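Local coordinates for fructose-1,6-bisphosphatase (Pyrococcus furiosus, PDB 1XI6), which hydrolyses the 1-phosphate of D-fructose 1,6-bisphosphate to give D-fructose 6-phosphate, with magnesium as cofactor, at residues Y121-E126 and F132-P137; Y190-A195 and T215-E220. All coordinates share one frame; numbering follows the deposited sequence.

Contact 1 of 2, residues Y121-E126 and F132-P137; sequences YAIIYE and FFEGIP
The phenol of Y121 donates a hydrogen bond to the carboxylate of E134, OH to OE2 2.6 Å, reaching the oxygen on its anti side and 26° out of the carboxylate plane. Ring and carboxylate stand 83° apart, nearly perpendicular. With CG anti to the backbone N (chi1 -162°), the tyrosine ring leans toward the neighbouring strand although its CB points away, and this brings the hydroxyl to the acid. The same OE2 forms a salt bridge with R15 of helix 11-28, so a buried glutamate has both a charged and a neutral donor. A phenylalanine in place of Y121 would keep the ring but would probably leave E134 with R15 and without its hydroxyl donor.

Four backbone bonds join the strands: G135 N to A122 O (2.8 Å) and A122 N to G135 O at one hydrogen-bonded pair, F133 N to I124 O (2.8 Å) and I124 N to F133 O at the next. The strands form an antiparallel beta hairpin, axes 4.7 Å apart, within the large mixed sheet of the inositol monophosphatase fold.

On the face bearing I123 and Y125, packed on helix 11-28, CE1 of F132 meets CG2 of the branched I123 at 3.8 Å, and the Y121 ring takes CG1 of I136 at its edge, CD2 to CG1 3.8 Å. The other face holds A122, I124 and F133. CG2 of I124 lies 4.1 Å from CD1 of F133, whose ring edge is turned to the I124 carbonyl. Small A122 and G135 suit this side, where A213 and I216 of helix 208-219 lie against A122.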
loop_
_atom_site.group_PDB
_atom_site.type_symbol
_atom_site.label_atom_id
_atom_site.label_comp_id
_atom_site.label_asym_id
_atom_site.label_seq_id
_atom_site.Cartn_x
_atom_site.Cartn_y
_atom_site.Cartn_z
ATOM N N TYR A 121 -10.338 -2.761 7.825
ATOM C CA TYR A 121 -9.681 -1.459 7.945
ATOM C C TYR A 121 -8.325 -1.476 7.269
ATOM O O TYR A 121 -7.545 -2.425 7.426
ATOM C CB TYR A 121 -9.493 -1.085 9.416
ATOM C CG TYR A 121 -9.227 0.378 9.677
ATOM C CD1 TYR A 121 -8.152 0.774 10.458
ATOM C CD2 TYR A 121 -10.060 1.369 9.154
ATOM C CE1 TYR A 121 -7.905 2.113 10.720
ATOM C CE2 TYR A 121 -9.819 2.718 9.406
ATOM C CZ TYR A 121 -8.739 3.078 10.188
ATOM O OH TYR A 121 -8.499 4.404 10.439
ATOM N N ALA A 122 -8.057 -0.423 6.507
ATOM C CA ALA A 122 -6.760 -0.233 5.881
ATOM C C ALA A 122 -6.440 1.249 5.887
ATOM O O ALA A 122 -7.327 2.076 5.714
ATOM C CB ALA A 122 -6.746 -0.795 4.465
ATOM N N ILE A 123 -5.172 1.572 6.118
ATOM C CA ILE A 123 -4.700 2.952 6.051
ATOM C C ILE A 123 -3.419 3.096 5.234
ATOM O O ILE A 123 -2.585 2.194 5.192
ATOM C CB ILE A 123 -4.474 3.581 7.444
ATOM C CG1 ILE A 123 -3.359 2.847 8.193
ATOM C CG2 ILE A 123 -5.775 3.600 8.246
ATOM C CD1 ILE A 123 -2.330 3.762 8.810
ATOM N N ILE A 124 -3.290 4.237 4.569
ATOM C CA ILE A 124 -2.030 4.663 3.994
ATOM C C ILE A 124 -1.810 6.089 4.455
ATOM O O ILE A 124 -2.652 6.955 4.230
ATOM C CB ILE A 124 -2.014 4.541 2.464
ATOM C CG1 ILE A 124 -1.972 3.068 2.071
ATOM C CG2 ILE A 124 -0.799 5.254 1.877
ATOM C CD1 ILE A 124 -2.363 2.778 0.669
ATOM N N TYR A 125 -0.694 6.321 5.136
ATOM C CA TYR A 125 -0.300 7.675 5.475
ATOM C C TYR A 125 0.875 8.126 4.613
ATOM O O TYR A 125 1.888 7.433 4.523
ATOM C CB TYR A 125 0.006 7.840 6.970
ATOM C CG TYR A 125 0.374 9.264 7.335
ATOM C CD1 TYR A 125 1.683 9.602 7.663
ATOM C CD2 TYR A 125 -0.590 10.284 7.325
ATOM C CE1 TYR A 125 2.025 10.923 7.985
ATOM C CE2 TYR A 125 -0.255 11.610 7.644
ATOM C CZ TYR A 125 1.051 11.920 7.972
ATOM O OH TYR A 125 1.388 13.213 8.296
ATOM N N GLU A 126 0.718 9.290 3.987
ATOM C CA GLU A 126 1.746 9.870 3.135
ATOM C C GLU A 126 2.383 11.072 3.822
ATOM O O GLU A 126 1.852 12.171 3.732
ATOM C CB GLU A 126 1.160 10.283 1.792
ATOM C CG GLU A 126 2.198 10.480 0.742
ATOM C CD GLU A 126 1.730 11.273 -0.456
ATOM O OE1 GLU A 126 0.519 11.524 -0.615
ATOM O OE2 GLU A 126 2.609 11.650 -1.253
ATOM N N PHE A 132 -3.960 11.245 4.986
ATOM C CA PHE A 132 -4.424 10.091 5.733
ATOM C C PHE A 132 -5.512 9.377 4.957
ATOM O O PHE A 132 -6.654 9.794 4.962
ATOM C CB PHE A 132 -4.897 10.533 7.119
ATOM C CG PHE A 132 -5.297 9.405 8.025
ATOM C CD1 PHE A 132 -4.486 8.288 8.184
ATOM C CD2 PHE A 132 -6.488 9.472 8.738
ATOM C CE1 PHE A 132 -4.863 7.250 9.025
ATOM C CE2 PHE A 132 -6.876 8.444 9.584
ATOM C CZ PHE A 132 -6.064 7.333 9.731
ATOM N N PHE A 133 -5.132 8.308 4.271
ATOM C CA PHE A 133 -6.069 7.522 3.477
ATOM C C PHE A 133 -6.669 6.404 4.315
ATOM O O PHE A 133 -5.959 5.689 5.022
ATOM C CB PHE A 133 -5.389 6.896 2.260
ATOM C CG PHE A 133 -4.837 7.882 1.280
ATOM C CD1 PHE A 133 -3.510 8.310 1.372
ATOM C CD2 PHE A 133 -5.630 8.365 0.235
ATOM C CE1 PHE A 133 -2.989 9.220 0.454
ATOM C CE2 PHE A 133 -5.121 9.271 -0.691
ATOM C CZ PHE A 133 -3.800 9.704 -0.584
ATOM N N GLU A 134 -7.984 6.254 4.217
ATOM C CA GLU A 134 -8.692 5.204 4.932
ATOM C C GLU A 134 -9.512 4.338 3.999
ATOM O O GLU A 134 -10.186 4.836 3.111
ATOM C CB GLU A 134 -9.570 5.795 6.022
ATOM C CG GLU A 134 -8.821 6.058 7.301
ATOM C CD GLU A 134 -9.672 6.781 8.318
ATOM O OE1 GLU A 134 -10.020 7.958 8.073
ATOM O OE2 GLU A 134 -9.996 6.180 9.365
ATOM N N GLY A 135 -9.434 3.031 4.205
ATOM C CA GLY A 135 -10.232 2.070 3.454
ATOM C C GLY A 135 -11.063 1.287 4.440
ATOM O O GLY A 135 -10.526 0.471 5.196
ATOM N N ILE A 136 -12.369 1.552 4.437
ATOM C CA ILE A 136 -13.297 1.007 5.430
ATOM C C ILE A 136 -14.451 0.275 4.721
ATOM O O ILE A 136 -15.417 0.918 4.262
ATOM C CB ILE A 136 -13.830 2.129 6.369
ATOM C CG1 ILE A 136 -12.664 2.947 6.959
ATOM C CG2 ILE A 136 -14.725 1.538 7.457
ATOM C CD1 ILE A 136 -13.052 4.279 7.601
ATOM N N PRO A 137 -14.347 -1.070 4.596
ATOM C CA PRO A 137 -15.431 -1.877 4.013
ATOM C C PRO A 137 -16.809 -1.540 4.589
ATOM O O PRO A 137 -16.962 -1.426 5.818
ATOM C CB PRO A 137 -15.003 -3.308 4.348
ATOM C CG PRO A 137 -13.519 -3.228 4.234
ATOM C CD PRO A 137 -13.200 -1.927 4.954
#

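Contact 2 of 2, residues Y190-A195 and T215-E220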
loop_
_atom_site.group_PDB
_atom_site.type_symbol
_atom_site.label_atom_id
_atom_site.label_comp_id
_atom_site.label_asym_id
_atom_site.label_seq_id
_atom_site.Cartn_x
_atom_site.Cartn_y
_atom_site.Cartn_z
ATOM N N TYR A 190 -3.342 7.015 -4.838
ATOM C CA TYR A 190 -3.535 8.106 -5.785
ATOM C C TYR A 190 -4.672 7.824 -6.752
ATOM O O TYR A 190 -5.425 8.734 -7.098
ATOM C CB TYR A 190 -2.248 8.410 -6.543
ATOM C CG TYR A 190 -1.237 9.213 -5.754
ATOM C CD1 TYR A 190 0.060 9.375 -6.225
ATOM C CD2 TYR A 190 -1.569 9.811 -4.537
ATOM C CE1 TYR A 190 1.001 10.119 -5.508
ATOM C CE2 TYR A 190 -0.642 10.555 -3.819
ATOM C CZ TYR A 190 0.637 10.701 -4.311
ATOM O OH TYR A 190 1.560 11.422 -3.612
ATOM N N LEU A 191 -4.786 6.565 -7.181
ATOM C CA LEU A 191 -5.931 6.090 -7.954
ATOM C C LEU A 191 -7.252 6.313 -7.207
ATOM O O LEU A 191 -8.200 6.857 -7.777
ATOM C CB LEU A 191 -5.749 4.613 -8.311
ATOM C CG LEU A 191 -6.897 3.768 -8.889
ATOM C CD1 LEU A 191 -7.485 4.372 -10.157
ATOM C CD2 LEU A 191 -6.428 2.334 -9.147
ATOM N N ALA A 192 -7.295 5.905 -5.941
ATOM C CA ALA A 192 -8.483 6.055 -5.087
ATOM C C ALA A 192 -8.873 7.514 -4.879
ATOM O O ALA A 192 -9.995 7.821 -4.477
ATOM C CB ALA A 192 -8.245 5.383 -3.738
ATOM N N MET A 193 -7.924 8.398 -5.158
ATOM C CA MET A 193 -8.062 9.830 -4.969
ATOM C C MET A 193 -8.435 10.515 -6.286
ATOM O O MET A 193 -8.907 11.646 -6.295
ATOM C CB MET A 193 -6.726 10.358 -4.453
ATOM C CG MET A 193 -6.701 11.796 -3.984
ATOM S SD MET A 193 -5.054 12.210 -3.403
ATOM C CE MET A 193 -4.143 12.319 -4.935
ATOM N N GLY A 194 -8.215 9.823 -7.394
ATOM C CA GLY A 194 -8.474 10.375 -8.708
ATOM C C GLY A 194 -7.323 11.198 -9.256
ATOM O O GLY A 194 -7.538 12.073 -10.095
ATOM N N ALA A 195 -6.105 10.923 -8.788
ATOM C CA ALA A 195 -4.895 11.540 -9.339
ATOM C C ALA A 195 -4.431 10.803 -10.581
ATOM O O ALA A 195 -3.687 11.348 -11.397
ATOM C CB ALA A 195 -3.789 11.548 -8.317
ATOM N N THR A 215 -4.894 -2.028 -2.161
ATOM C CA THR A 215 -6.014 -2.723 -2.817
ATOM C C THR A 215 -7.330 -2.390 -2.121
ATOM O O THR A 215 -8.307 -2.014 -2.768
ATOM C CB THR A 215 -5.849 -4.256 -2.801
ATOM O OG1 THR A 215 -4.636 -4.624 -3.463
ATOM N N ILE A 216 -7.341 -2.525 -0.799
ATOM C CA ILE A 216 -8.537 -2.285 -0.012
ATOM C C ILE A 216 -9.032 -0.863 -0.251
ATOM O O ILE A 216 -10.208 -0.671 -0.571
ATOM C CB ILE A 216 -8.309 -2.581 1.486
ATOM C CG1 ILE A 216 -7.931 -4.052 1.667
ATOM C CG2 ILE A 216 -9.542 -2.226 2.309
ATOM C CD1 ILE A 216 -7.213 -4.367 2.966
ATOM N N ILE A 217 -8.133 0.116 -0.124
ATOM C CA ILE A 217 -8.479 1.538 -0.295
ATOM C C ILE A 217 -8.980 1.824 -1.721
ATOM O O ILE A 217 -10.000 2.488 -1.896
ATOM C CB ILE A 217 -7.311 2.477 0.151
ATOM C CG1 ILE A 217 -7.125 2.388 1.677
ATOM C CG2 ILE A 217 -7.560 3.919 -0.268
ATOM C CD1 ILE A 217 -5.773 2.828 2.217
ATOM N N ALA A 218 -8.281 1.297 -2.723
ATOM C CA ALA A 218 -8.665 1.489 -4.120
ATOM C C ALA A 218 -9.995 0.814 -4.457
ATOM O O ALA A 218 -10.846 1.427 -5.116
ATOM C CB ALA A 218 -7.572 1.011 -5.052
ATOM N N LYS A 219 -10.179 -0.432 -4.006
ATOM C CA LYS A 219 -11.428 -1.163 -4.261
ATOM C C LYS A 219 -12.600 -0.388 -3.675
ATOM O O LYS A 219 -13.603 -0.186 -4.356
ATOM C CB LYS A 219 -11.381 -2.604 -3.725
ATOM N N GLU A 220 -12.442 0.067 -2.433
ATOM C CA GLU A 220 -13.460 0.839 -1.712
ATOM C C GLU A 220 -13.764 2.197 -2.340
ATOM O O GLU A 220 -14.687 2.893 -1.905
ATOM C CB GLU A 220 -13.035 1.064 -0.257
ATOM C CG GLU A 220 -13.076 -0.175 0.615
ATOM C CD GLU A 220 -14.486 -0.636 0.950
ATOM O OE1 GLU A 220 -14.740 -1.855 0.846
ATOM O OE2 GLU A 220 -15.335 0.204 1.325
#
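Helices 184-193 and 208-219 come closest at A192 and A218, whose CA atoms are 4.7 Å apart, and no hydrogen bond links the two segments. So near an approach suits alanine, which brings a methyl and nothing longer. The CB of A192 points toward the other helix and fits between two of its residues: CG2 of I217 is 3.8 Å from it, and the CA of A218 lies at 3.9 Å. I217 has CG2 anti to its backbone N (CG1 at chi1 -68°), which turns this methyl to A192 while the longer branch leads away. A looser touch flanks the pair, CD2 of L191 to CB of A218 at 4.5 Å.

Just beyond, a Schellman motif ends helix 184-193: A195 N bonds to Y190 O at 2.8 Å and G194 N to L191 O at 3.0 Å. G194 has a positive phi of 85°, a conformation that glycine accepts readily because it has no CB to strike the preceding carbonyl.

Both helices lie against the large sheet, where I217 packs on I124 of strand 118-126 and on F133 of strand 131-136, and M193 also rests on F133.

How the contacts relate
Both contacts are buried, and they form successive layers of one sandwich. Contact 1 joins two strands of the large sheet by backbone hydrogen bonds, with a buried tyrosine-glutamate pair on the face toward helix 11-28; contact 2 joins two helices on the opposite face by methyl packing alone. The layers meet directly: CG1 of I217 lies 3.5 Å from the backbone N of G135, where a glycine leaves room for it, and Y190 OH is hydrogen-bonded to the E126 carboxylate. Contact 1 is the more extensive, burying 526 Å² against 130 Å², and its I124 also lies nearer the probable substrate-binding D95.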